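Long-range contacts in fiber protein (Raptor adenovirus a, PDB 5FLD), which forms the trimeric head of the adenovirus fibre, a capsid protein through which the virus probably attaches to a receptor on the host cell: residues T99-A104 / L118-F123; I107-D112 / Y147-T152. The protein carries 2 engineered substitutions. All coordinates share one frame; numbering follows the deposited sequence. Where two conformers were deposited one is given.

Contact 1 (T99-A104 / L118-F123)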
loop_
_atom_site.group_PDB
_atom_site.type_symbol
_atom_site.label_atom_id
_atom_site.label_comp_id
_atom_site.label_asym_id
_atom_site.label_seq_id
_atom_site.Cartn_x
_atom_site.Cartn_y
_atom_site.Cartn_z
ATOM N N THR A 99 -10.511 6.304 -9.027
ATOM C CA THR A 99 -9.284 5.495 -8.828
ATOM C C THR A 99 -9.534 4.258 -8.013
ATOM O O THR A 99 -10.505 4.155 -7.263
ATOM C CB THR A 99 -8.143 6.294 -8.114
ATOM O OG1 THR A 99 -8.437 6.481 -6.718
ATOM C CG2 THR A 99 -7.900 7.648 -8.776
ATOM N N ALA A 100 -8.585 3.329 -8.111
ATOM C CA ALA A 100 -8.460 2.264 -7.122
ATOM C C ALA A 100 -7.909 2.862 -5.796
ATOM O O ALA A 100 -7.442 4.023 -5.781
ATOM C CB ALA A 100 -7.552 1.173 -7.677
ATOM N N PRO A 101 -7.963 2.121 -4.665
ATOM C CA PRO A 101 -7.411 2.675 -3.436
ATOM C C PRO A 101 -5.906 2.626 -3.412
ATOM O O PRO A 101 -5.336 1.708 -4.018
ATOM C CB PRO A 101 -7.952 1.743 -2.337
ATOM C CG PRO A 101 -8.067 0.479 -3.032
ATOM C CD PRO A 101 -8.659 0.840 -4.375
ATOM N N SER A 102 -5.294 3.604 -2.743
ATOM C CA SER A 102 -3.839 3.650 -2.521
ATOM C C SER A 102 -3.512 3.917 -1.057
ATOM O O SER A 102 -4.246 4.600 -0.321
ATOM C CB SER A 102 -3.155 4.742 -3.371
ATOM O OG SER A 102 -2.943 4.257 -4.643
ATOM N N THR A 103 -2.360 3.460 -0.631
ATOM C CA THR A 103 -1.964 3.600 0.755
ATOM C C THR A 103 -1.323 4.967 0.965
ATOM O O THR A 103 -0.553 5.414 0.147
ATOM C CB THR A 103 -1.007 2.479 1.185
ATOM O OG1 THR A 103 -1.643 1.226 0.863
ATOM C CG2 THR A 103 -0.725 2.545 2.683
ATOM N N ALA A 104 -1.654 5.572 2.098
ATOM C CA ALA A 104 -1.034 6.837 2.513
ATOM C C ALA A 104 -0.623 6.780 3.948
ATOM O O ALA A 104 -1.240 6.113 4.728
ATOM C CB ALA A 104 -1.979 8.013 2.311
ATOM N N LEU A 118 -1.093 4.770 8.883
ATOM C CA LEU A 118 -1.342 4.329 7.515
ATOM C C LEU A 118 -2.846 4.208 7.304
ATOM O O LEU A 118 -3.559 3.668 8.145
ATOM C CB LEU A 118 -0.636 2.988 7.172
ATOM C CG LEU A 118 0.887 2.981 7.042
ATOM C CD1 LEU A 118 1.367 1.706 6.357
ATOM C CD2 LEU A 118 1.365 4.151 6.231
ATOM N N CYS A 119 -3.290 4.722 6.171
ATOM C CA CYS A 119 -4.700 4.780 5.747
ATOM C C CYS A 119 -4.789 4.388 4.300
ATOM O O CYS A 119 -3.776 4.447 3.591
ATOM C CB CYS A 119 -5.216 6.204 5.816
ATOM S SG CYS A 119 -5.151 6.937 7.450
ATOM N N MET A 120 -5.977 4.055 3.824
ATOM C CA MET A 120 -6.150 3.909 2.388
ATOM C C MET A 120 -6.995 5.070 1.891
ATOM O O MET A 120 -7.865 5.573 2.608
ATOM C CB MET A 120 -6.708 2.564 2.020
ATOM C CG MET A 120 -5.658 1.461 2.275
ATOM S SD MET A 120 -5.958 -0.053 1.412
ATOM C CE MET A 120 -5.195 0.400 -0.144
ATOM N N MET A 121 -6.690 5.525 0.684
ATOM C CA MET A 121 -7.401 6.659 0.057
ATOM C C MET A 121 -7.850 6.274 -1.331
ATOM O O MET A 121 -7.172 5.519 -2.006
ATOM C CB MET A 121 -6.466 7.837 -0.084
ATOM C CG MET A 121 -5.925 8.351 1.203
ATOM S SD MET A 121 -5.029 9.869 0.799
ATOM C CE MET A 121 -5.065 10.455 2.454
ATOM N N GLN A 122 -8.964 6.856 -1.788
ATOM C CA GLN A 122 -9.544 6.514 -3.058
ATOM C C GLN A 122 -10.381 7.670 -3.557
ATOM O O GLN A 122 -11.100 8.277 -2.766
ATOM C CB GLN A 122 -10.437 5.279 -2.901
ATOM C CG GLN A 122 -10.879 4.714 -4.226
ATOM C CD GLN A 122 -11.611 3.397 -4.072
ATOM O OE1 GLN A 122 -12.080 3.036 -2.977
ATOM N NE2 GLN A 122 -11.698 2.664 -5.165
ATOM N N PHE A 123 -10.244 7.981 -4.833
ATOM C CA PHE A 123 -11.106 8.971 -5.489
ATOM C C PHE A 123 -12.310 8.250 -6.095
ATOM O O PHE A 123 -12.160 7.301 -6.867
ATOM C CB PHE A 123 -10.365 9.738 -6.542
ATOM C CG PHE A 123 -9.362 10.701 -5.999
ATOM C CD1 PHE A 123 -8.048 10.302 -5.758
ATOM C CD2 PHE A 123 -9.711 12.007 -5.743
ATOM C CE1 PHE A 123 -7.121 11.217 -5.260
ATOM C CE2 PHE A 123 -8.801 12.917 -5.235
ATOM C CZ PHE A 123 -7.474 12.516 -4.987
#
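T99 and F123 meet through a polar exchange that uses both backbone and side chain. The T99 amide donates to F123 O, while F123 N donates to T99 OG1 at 3.0 Å in a nearly straight bond (167°). With chi1 at 73°, OG1 sits between the backbone N and the carbonyl carbon of T99, from where it accepts this bond and also donates to A100 O. The same hydroxyl lies at the edge of the F123 ring, near its plane. Q122 adds the other side-chain bond: its chain is extended beyond CG and carries NE2 to T99 O at 2.8 Å, with the acceptor in the plane of the amide and the donor in the plane of the carbonyl. The Q122 side chain runs alongside P101, its NE2 3.6 Å from P101 CD.

Farther along, the backbone takes over. S102 and M121, then A104 and C119, form antiparallel hydrogen-bonded pairs, and T103 with M120 is the non-hydrogen-bonded pair between them. P101 CA lies 3.2 Å from M121 O, a CA-H...O contact just before the first pair.

Van der Waals contacts fall on both faces of the sheet. On the face of T103 and M120, a bend at chi3 (84°) turns M120 CE back to P101 CB, an apolar contact of 3.8 Å, and the same methyl touches the hydroxyl oxygen of T103. On the other face the straighter M121 lies beside A104, with SD 3.9 Å from A104 CB.

T103 packs on T103 of both other subunits, L118 touches M120 of the third subunit, and P101 O is hydrogen-bonded to H154 ND1 of the second subunit. The arrangement is the open end of a beta hairpin, 102-109 with 114-125, within the all-beta head of a trimeric adenovirus fibre.

Contact 2 (I107-D112 / Y147-T152)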
loop_
_atom_site.group_PDB
_atom_site.type_symbol
_atom_site.label_atom_id
_atom_site.label_comp_id
_atom_site.label_asym_id
_atom_site.label_seq_id
_atom_site.Cartn_x
_atom_site.Cartn_y
_atom_site.Cartn_z
ATOM N N ILE A 107 -1.130 12.216 8.975
ATOM C CA ILE A 107 -1.115 12.726 10.314
ATOM C C ILE A 107 -2.443 13.412 10.561
ATOM O O ILE A 107 -2.848 14.288 9.786
ATOM C CB ILE A 107 0.035 13.728 10.585
ATOM C CG1 ILE A 107 1.433 13.093 10.445
ATOM C CG2 ILE A 107 -0.102 14.286 11.978
ATOM C CD1 ILE A 107 2.516 14.110 10.180
ATOM N N PHE A 108 -3.105 13.016 11.640
ATOM C CA PHE A 108 -4.357 13.627 12.093
ATOM C C PHE A 108 -4.109 14.406 13.359
ATOM O O PHE A 108 -3.686 13.857 14.374
ATOM C CB PHE A 108 -5.487 12.608 12.325
ATOM C CG PHE A 108 -5.862 11.834 11.093
ATOM C CD1 PHE A 108 -6.811 12.303 10.223
ATOM C CD2 PHE A 108 -5.231 10.615 10.795
ATOM C CE1 PHE A 108 -7.121 11.598 9.056
ATOM C CE2 PHE A 108 -5.547 9.924 9.627
ATOM C CZ PHE A 108 -6.481 10.404 8.768
ATOM N N ILE A 109 -4.354 15.707 13.289
ATOM C CA ILE A 109 -4.216 16.575 14.455
ATOM C C ILE A 109 -5.610 16.841 14.981
ATOM O O ILE A 109 -6.504 17.373 14.268
ATOM C CB ILE A 109 -3.547 17.912 14.074
ATOM C CG1 ILE A 109 -2.194 17.642 13.411
ATOM C CG2 ILE A 109 -3.419 18.793 15.314
ATOM C CD1 ILE A 109 -1.417 18.880 13.083
ATOM N N THR A 110 -5.799 16.511 16.255
ATOM C CA THR A 110 -7.027 16.860 16.947
ATOM C C THR A 110 -6.657 17.869 18.040
ATOM O O THR A 110 -5.487 18.186 18.206
ATOM C CB THR A 110 -7.717 15.627 17.577
ATOM O OG1 THR A 110 -6.908 15.101 18.634
ATOM C CG2 THR A 110 -7.923 14.545 16.497
ATOM N N THR A 111 -7.639 18.371 18.772
ATOM C CA THR A 111 -7.323 19.298 19.871
ATOM C C THR A 111 -6.295 18.708 20.833
ATOM O O THR A 111 -5.319 19.383 21.208
ATOM C CB THR A 111 -8.588 19.727 20.617
ATOM O OG1 THR A 111 -9.452 20.371 19.684
ATOM C CG2 THR A 111 -8.228 20.702 21.763
ATOM N N ASP A 112 -6.477 17.434 21.202
ATOM C CA ASP A 112 -5.675 16.815 22.224
ATOM C C ASP A 112 -4.577 15.890 21.748
ATOM O O ASP A 112 -3.682 15.569 22.542
ATOM C CB ASP A 112 -6.596 16.069 23.208
ATOM C CG ASP A 112 -7.488 17.011 24.037
ATOM O OD1 ASP A 112 -7.163 18.194 24.227
ATOM O OD2 ASP A 112 -8.539 16.552 24.515
ATOM N N TYR A 147 -6.684 19.078 11.559
ATOM C CA TYR A 147 -5.965 18.934 10.290
ATOM C C TYR A 147 -5.721 17.463 9.977
ATOM O O TYR A 147 -5.594 16.651 10.889
ATOM C CB TYR A 147 -4.614 19.652 10.307
ATOM C CG TYR A 147 -4.799 21.139 10.482
ATOM C CD1 TYR A 147 -5.047 21.946 9.394
ATOM C CD2 TYR A 147 -4.788 21.694 11.743
ATOM C CE1 TYR A 147 -5.300 23.306 9.553
ATOM C CE2 TYR A 147 -5.018 23.048 11.936
ATOM C CZ TYR A 147 -5.276 23.850 10.851
ATOM O OH TYR A 147 -5.506 25.194 11.045
ATOM N N MET A 148 -5.680 17.159 8.686
ATOM C CA MET A 148 -5.113 15.922 8.184
ATOM C C MET A 148 -4.019 16.297 7.213
ATOM O O MET A 148 -4.299 16.962 6.218
ATOM C CB MET A 148 -6.140 15.041 7.443
ATOM C CG MET A 148 -5.509 13.747 6.924
ATOM S SD MET A 148 -6.608 12.752 5.879
ATOM C CE MET A 148 -6.542 13.613 4.340
ATOM N N HIS A 149 -2.795 15.835 7.481
ATOM C CA HIS A 149 -1.661 16.032 6.593
ATOM C C HIS A 149 -1.325 14.744 5.905
ATOM O O HIS A 149 -1.207 13.737 6.575
ATOM C CB HIS A 149 -0.434 16.454 7.375
ATOM C CG HIS A 149 -0.618 17.689 8.181
ATOM N ND1 HIS A 149 -0.701 18.943 7.606
ATOM C CD2 HIS A 149 -0.736 17.879 9.518
ATOM C CE1 HIS A 149 -0.843 19.850 8.557
ATOM N NE2 HIS A 149 -0.862 19.238 9.723
ATOM N N ILE A 150 -1.173 14.764 4.592
ATOM C CA ILE A 150 -0.673 13.602 3.890
ATOM C C ILE A 150 0.853 13.670 3.881
ATOM O O ILE A 150 1.429 14.574 3.281
ATOM C CB ILE A 150 -1.199 13.500 2.462
ATOM C CG1 ILE A 150 -2.730 13.487 2.453
ATOM C CG2 ILE A 150 -0.557 12.273 1.754
ATOM C CD1 ILE A 150 -3.341 13.324 1.089
ATOM N N VAL A 151 1.504 12.741 4.571
ATOM C CA VAL A 151 2.970 12.679 4.608
ATOM C C VAL A 151 3.510 12.132 3.287
ATOM O O VAL A 151 4.432 12.720 2.656
ATOM C CB VAL A 151 3.474 11.839 5.797
ATOM C CG1 VAL A 151 5.008 11.772 5.785
ATOM C CG2 VAL A 151 2.988 12.453 7.114
ATOM N N THR A 152 2.975 10.980 2.879
ATOM C CA THR A 152 3.342 10.391 1.609
ATOM C C THR A 152 2.190 9.474 1.174
ATOM O O THR A 152 1.419 8.992 2.020
ATOM C CB THR A 152 4.708 9.660 1.725
ATOM O OG1 THR A 152 5.279 9.570 0.411
ATOM C CG2 THR A 152 4.540 8.347 2.415
#
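F108 and M148 run alongside each other on one face of the sheet. The methionine chain follows the ring, CG and SD of M148 each coming within 3.4 Å of F108 CE1. M148 SD stands 4.4 Å from the centroid of the F108 ring, 55° off the ring normal, an oblique Met-aromatic contact. M148 has CG anti to its own backbone N (chi1 180°), which carries CG to the CD1-CE1 side of the ring, beside which CB also lies.

On the other face, I109 crosses over to H149: its CD1 touches H149 NE2 at 3.4 Å, approaching the imidazole at the edge and in its plane. I107 CD1 turns instead to V151, meeting its CG2 at 3.5 Å.

Between the two faces runs an antiparallel ladder. I107 with H149 and I109 with Y147 are hydrogen-bonded pairs flanking the non-hydrogen-bonded pair F108 with M148. The last bond, from Y147 N to I109 O, is the longest of the four at 3.2 Å. Just beyond the ladder, V151 and T152 both face L105 in a classic beta bulge, which interrupts the strand 147-159 of this antiparallel fibre-head sheet.

Neighbouring strands position the first shell. H149 ND1 is hydrogen-bonded to T72 OG1, which probably helps to set the rotation of the imidazole while its NE2 side meets I109. R137 makes a cation-pi contact with the F108 ring, which also packs on L87, and M148 is backed by F73, F78 and I89. At the bulge, V151 packs on L136 of the third subunit and T152 on P101 of that same subunit.

How the contacts relate
From the N terminus, the chain enters contact 1 at 99-104, runs along strand 102-109 into the first segment of contact 2, turns, and returns along 114-125, where 118-123 closes the hairpin. Only after strand 131-136 does 147-152 arrive to close contact 2, a longer loop of 34 intervening residues. The segments alternate, so the two loops cross. Strand 102-109 is common to both, with 114-125 on one flank and 147-159 on the other. The contacts, with centres about 16 Å apart, meet through A104 against T152, M121 against I150 and M148, and C119 against F108. Both also touch the third subunit, tying this sheet into the trimer.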